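Local coordinates for protein farnesyltransferase, putative (Trypanosoma cruzi, PDB 3WCA) that probably catalyses the condensation of two farnesyl diphosphate molecules into squalene, a magnesium- and NAD(P)H-dependent step on the way to lanosterol, at residues His89-Leu92 / Thr96-Met99; His317-Leu322 / Leu326-Thr331. The protein carries 1 engineered substitution. All blocks are in the same frame, centred on the assembly; numbering follows the deposited sequence.

Contact 1 (His89-Leu92 / Thr96-Met99); sequences HEHL and TWCM
NE1 of W97 lies over the centre of the H91 imidazole, 3.4 Å above its plane, in a face-to-face aromatic stack within the loop between helices 78-84 and 105-112 of the all-helical squalene/phytoene synthase fold. The two planes are inclined by only 6°, and the H91 ring centroid is 3.5 Å from that of the W97 five-membered ring. Nearly all of that spacing runs along the imidazole normal, with a lateral slip of about 0.4 Å, so the two five-membered rings overlap almost squarely. H91 NE2 is also close to W97 NE1, but the angle is poor, so the pair belongs to the stack and is no hydrogen bond.

The two rings are brought together by different first torsions. In W97, CG is anti to the backbone N (chi1 -172°), whereas H91 turns CG anti to its carbonyl carbon (chi1 -52°). A CH-pi approach adds H91 CB, 4.2 Å from the centroid of the W97 five-membered ring.

The stack ties the helically turned 89-92 to the largely extended 96-99, with H91 buried and F88 and Y114 set nearly perpendicular to the indole. On the indole face opposite H91, the backbone N of M99 stands 4.1 Å above the plane, displaced toward the rim; on the stacked face, H91 CD2 lies 3.4 Å from W97 CE2.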
# COMPACT_ATOMS: atom_id res chain seq x y z
N HIS A 89 -13.09 -7.77 -13.61
CA HIS A 89 -13.65 -6.46 -13.91
C HIS A 89 -14.98 -6.55 -14.68
O HIS A 89 -15.82 -5.67 -14.57
CB HIS A 89 -12.66 -5.62 -14.72
CG HIS A 89 -12.54 -6.03 -16.15
ND1 HIS A 89 -12.13 -7.29 -16.54
CD2 HIS A 89 -12.77 -5.34 -17.30
CE1 HIS A 89 -12.11 -7.35 -17.86
NE2 HIS A 89 -12.49 -6.19 -18.34
N GLU A 90 -15.16 -7.62 -15.45
CA GLU A 90 -16.40 -7.78 -16.21
C GLU A 90 -17.60 -7.98 -15.29
O GLU A 90 -18.71 -7.58 -15.63
CB GLU A 90 -16.28 -8.96 -17.19
CG GLU A 90 -15.27 -8.69 -18.31
CD GLU A 90 -15.08 -9.87 -19.26
OE1 GLU A 90 -14.16 -9.79 -20.11
OE2 GLU A 90 -15.85 -10.85 -19.17
N HIS A 91 -17.38 -8.58 -14.13
CA HIS A 91 -18.47 -8.83 -13.19
C HIS A 91 -19.04 -7.55 -12.56
O HIS A 91 -20.12 -7.57 -11.98
CB HIS A 91 -17.99 -9.76 -12.08
CG HIS A 91 -17.37 -11.02 -12.59
ND1 HIS A 91 -17.90 -11.75 -13.63
CD2 HIS A 91 -16.26 -11.70 -12.19
CE1 HIS A 91 -17.15 -12.81 -13.86
NE2 HIS A 91 -16.15 -12.80 -13.00
N LEU A 92 -18.32 -6.45 -12.69
CA LEU A 92 -18.77 -5.17 -12.14
C LEU A 92 -20.15 -4.78 -12.67
O LEU A 92 -20.89 -4.04 -12.02
CB LEU A 92 -17.76 -4.07 -12.46
CG LEU A 92 -16.70 -3.68 -11.42
CD1 LEU A 92 -16.52 -4.79 -10.39
CD2 LEU A 92 -15.40 -3.38 -12.14
N THR A 96 -25.59 -10.05 -10.36
CA THR A 96 -25.96 -11.36 -9.83
C THR A 96 -24.74 -12.23 -9.58
O THR A 96 -24.85 -13.32 -9.01
CB THR A 96 -26.95 -12.10 -10.78
OG1 THR A 96 -27.31 -13.36 -10.21
CG2 THR A 96 -26.32 -12.34 -12.14
N TRP A 97 -23.58 -11.75 -10.00
CA TRP A 97 -22.35 -12.51 -9.82
C TRP A 97 -21.84 -12.53 -8.38
O TRP A 97 -22.02 -11.56 -7.63
CB TRP A 97 -21.25 -11.95 -10.73
CG TRP A 97 -20.04 -12.80 -10.73
CD1 TRP A 97 -19.78 -13.85 -11.56
CD2 TRP A 97 -18.94 -12.73 -9.82
NE1 TRP A 97 -18.59 -14.45 -11.21
CE2 TRP A 97 -18.05 -13.78 -10.14
CE3 TRP A 97 -18.62 -11.89 -8.74
CZ2 TRP A 97 -16.87 -14.01 -9.44
CZ3 TRP A 97 -17.44 -12.11 -8.05
CH2 TRP A 97 -16.58 -13.17 -8.40
N CYS A 98 -21.21 -13.64 -8.00
CA CYS A 98 -20.63 -13.82 -6.67
C CYS A 98 -19.80 -15.11 -6.65
O CYS A 98 -19.96 -15.97 -7.51
CB CYS A 98 -21.72 -13.85 -5.59
SG CYS A 98 -22.74 -15.33 -5.57
N MET A 99 -18.92 -15.23 -5.66
CA MET A 99 -18.04 -16.40 -5.53
C MET A 99 -18.23 -17.06 -4.16
O MET A 99 -18.17 -16.38 -3.13
CB MET A 99 -16.59 -15.96 -5.72
CG MET A 99 -15.62 -17.08 -6.00
SD MET A 99 -13.99 -16.43 -6.35
CE MET A 99 -14.13 -16.01 -8.08

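Contact 2 (His317-Leu322 / Leu326-Thr331); sequences HYSTEL and LQMLKT
L322 O accepts the backbone N-H of L326 at 2.8 Å, with an N-H...O angle of 159°, which identifies the first turn of helix 322-338. The side chains of this pair follow the same i to i+4 spacing: CD1 of L322 packs on CG of L326 at 3.8 Å, and L326 reaches V265 of helix 261-269.

The tightest side-chain packing is at the methyl of M328. Its CE lies 3.4 Å from Y318 CB and 3.2 Å from S319 OG, brought there by a bend at the end of the methionine chain (chi3 -79°). S319 OG makes its hydrogen bond with I315 O, and S319 is buried against I282 and V285 of helix 274-294. The solvent side is looser: of the Y318 side chain, CB is what touches M328 CE, while the exposed ring runs off from the methionine. There H317, also exposed, presents its CD2 edge to the phenol, CD2 standing 3.3 Å above the Y318 ring plane over its centre.

E321 occupies the N-cap, its carboxylate oxygens bonded to Q323 N and A324 N. The whole is a tight connection between two consecutive helices, an inverse gamma turn centred on S319 at the end of the first followed by a side-chain N-cap on the second.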
# COMPACT_ATOMS: atom_id res chain seq x y z
N HIS A 317 -4.53 13.62 13.73
CA HIS A 317 -4.93 14.96 14.10
C HIS A 317 -4.31 16.10 13.32
O HIS A 317 -5.02 17.02 12.91
CB HIS A 317 -4.67 15.21 15.58
CG HIS A 317 -5.06 16.59 16.01
ND1 HIS A 317 -6.37 16.96 16.23
CD2 HIS A 317 -4.33 17.73 16.13
CE1 HIS A 317 -6.43 18.26 16.46
NE2 HIS A 317 -5.21 18.75 16.41
N TYR A 318 -3.00 16.04 13.11
CA TYR A 318 -2.30 17.12 12.42
C TYR A 318 -2.11 17.05 10.92
O TYR A 318 -1.81 18.07 10.30
CB TYR A 318 -0.94 17.34 13.08
CG TYR A 318 -1.01 17.97 14.45
CD1 TYR A 318 -1.17 19.34 14.61
CD2 TYR A 318 -0.94 17.18 15.60
CE1 TYR A 318 -1.26 19.92 15.88
CE2 TYR A 318 -1.02 17.74 16.87
CZ TYR A 318 -1.18 19.11 17.00
OH TYR A 318 -1.26 19.67 18.26
N SER A 319 -2.26 15.87 10.32
CA SER A 319 -2.08 15.74 8.87
C SER A 319 -3.28 16.26 8.08
O SER A 319 -3.80 15.56 7.22
CB SER A 319 -1.84 14.28 8.49
OG SER A 319 -0.75 13.74 9.21
N THR A 320 -3.70 17.50 8.36
CA THR A 320 -4.83 18.10 7.67
C THR A 320 -4.37 19.13 6.64
O THR A 320 -5.12 19.48 5.74
CB THR A 320 -5.79 18.81 8.64
OG1 THR A 320 -5.04 19.67 9.51
CG2 THR A 320 -6.56 17.81 9.46
N GLU A 321 -3.15 19.61 6.80
CA GLU A 321 -2.59 20.59 5.88
C GLU A 321 -1.10 20.31 5.69
O GLU A 321 -0.46 19.70 6.54
CB GLU A 321 -2.82 22.01 6.41
CG GLU A 321 -2.06 22.35 7.67
CD GLU A 321 -0.71 22.99 7.40
OE1 GLU A 321 0.08 23.11 8.35
OE2 GLU A 321 -0.45 23.39 6.24
N LEU A 322 -0.57 20.76 4.56
CA LEU A 322 0.81 20.56 4.17
C LEU A 322 1.91 20.82 5.19
O LEU A 322 2.70 19.93 5.50
CB LEU A 322 1.11 21.38 2.90
CG LEU A 322 2.47 21.13 2.26
CD1 LEU A 322 2.59 19.67 1.89
CD2 LEU A 322 2.64 22.02 1.03
N LEU A 326 4.49 18.10 6.59
CA LEU A 326 5.90 18.15 6.24
C LEU A 326 6.74 18.08 7.49
O LEU A 326 7.75 17.36 7.52
CB LEU A 326 6.24 19.44 5.50
CG LEU A 326 5.75 19.57 4.06
CD1 LEU A 326 6.16 20.94 3.52
CD2 LEU A 326 6.34 18.45 3.21
N GLN A 327 6.36 18.81 8.54
CA GLN A 327 7.15 18.75 9.75
C GLN A 327 7.10 17.38 10.42
O GLN A 327 8.11 16.91 10.94
CB GLN A 327 6.78 19.89 10.71
CG GLN A 327 5.32 20.12 10.99
CD GLN A 327 5.06 21.53 11.53
OE1 GLN A 327 5.12 22.52 10.79
NE2 GLN A 327 4.77 21.62 12.83
N MET A 328 5.95 16.70 10.41
CA MET A 328 5.90 15.37 11.02
C MET A 328 6.76 14.39 10.21
O MET A 328 7.39 13.51 10.78
CB MET A 328 4.46 14.85 11.11
CG MET A 328 3.67 15.49 12.24
SD MET A 328 2.09 14.66 12.52
CE MET A 328 1.15 15.38 11.19
N LEU A 329 6.78 14.54 8.89
CA LEU A 329 7.58 13.66 8.04
C LEU A 329 9.06 13.96 8.28
O LEU A 329 9.90 13.05 8.30
CB LEU A 329 7.27 13.87 6.56
CG LEU A 329 5.92 13.40 6.01
CD1 LEU A 329 5.78 13.81 4.54
CD2 LEU A 329 5.81 11.89 6.15
N LYS A 330 9.38 15.24 8.47
CA LYS A 330 10.76 15.62 8.73
C LYS A 330 11.17 15.01 10.06
O LYS A 330 12.23 14.39 10.19
CB LYS A 330 10.88 17.15 8.80
CG LYS A 330 12.33 17.62 8.88
CD LYS A 330 12.42 19.07 9.31
CE LYS A 330 12.91 19.93 8.17
NZ LYS A 330 12.06 19.71 6.97
N THR A 331 10.30 15.16 11.06
CA THR A 331 10.55 14.61 12.39
C THR A 331 10.85 13.11 12.35
O THR A 331 11.81 12.65 12.96
CB THR A 331 9.36 14.82 13.34
OG1 THR A 331 9.21 16.22 13.62
CG2 THR A 331 9.58 14.07 14.64

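The two contacts come in series along the chain, contact 1 closing long before contact 2 opens. Their centres are 40 Å apart and their nearest atoms about 29 Å, on opposite sides of the chain's centre, and neither touches the other. Contact 1 belongs to the connection between helices 78-84 and 105-112, where L92 and M99 pack on helix 51-72, the helix that carries the magnesium ligands D68, E71 and D72. Contact 2 joins helices 309-318 and 322-338 and leans on helix 274-294, with the S319 side chain about 13 Å from the bound thiodiphosphate ligand. Each is a short-range link between consecutive helices, away from the magnesium and ligand sites, with no direct coupling to the other.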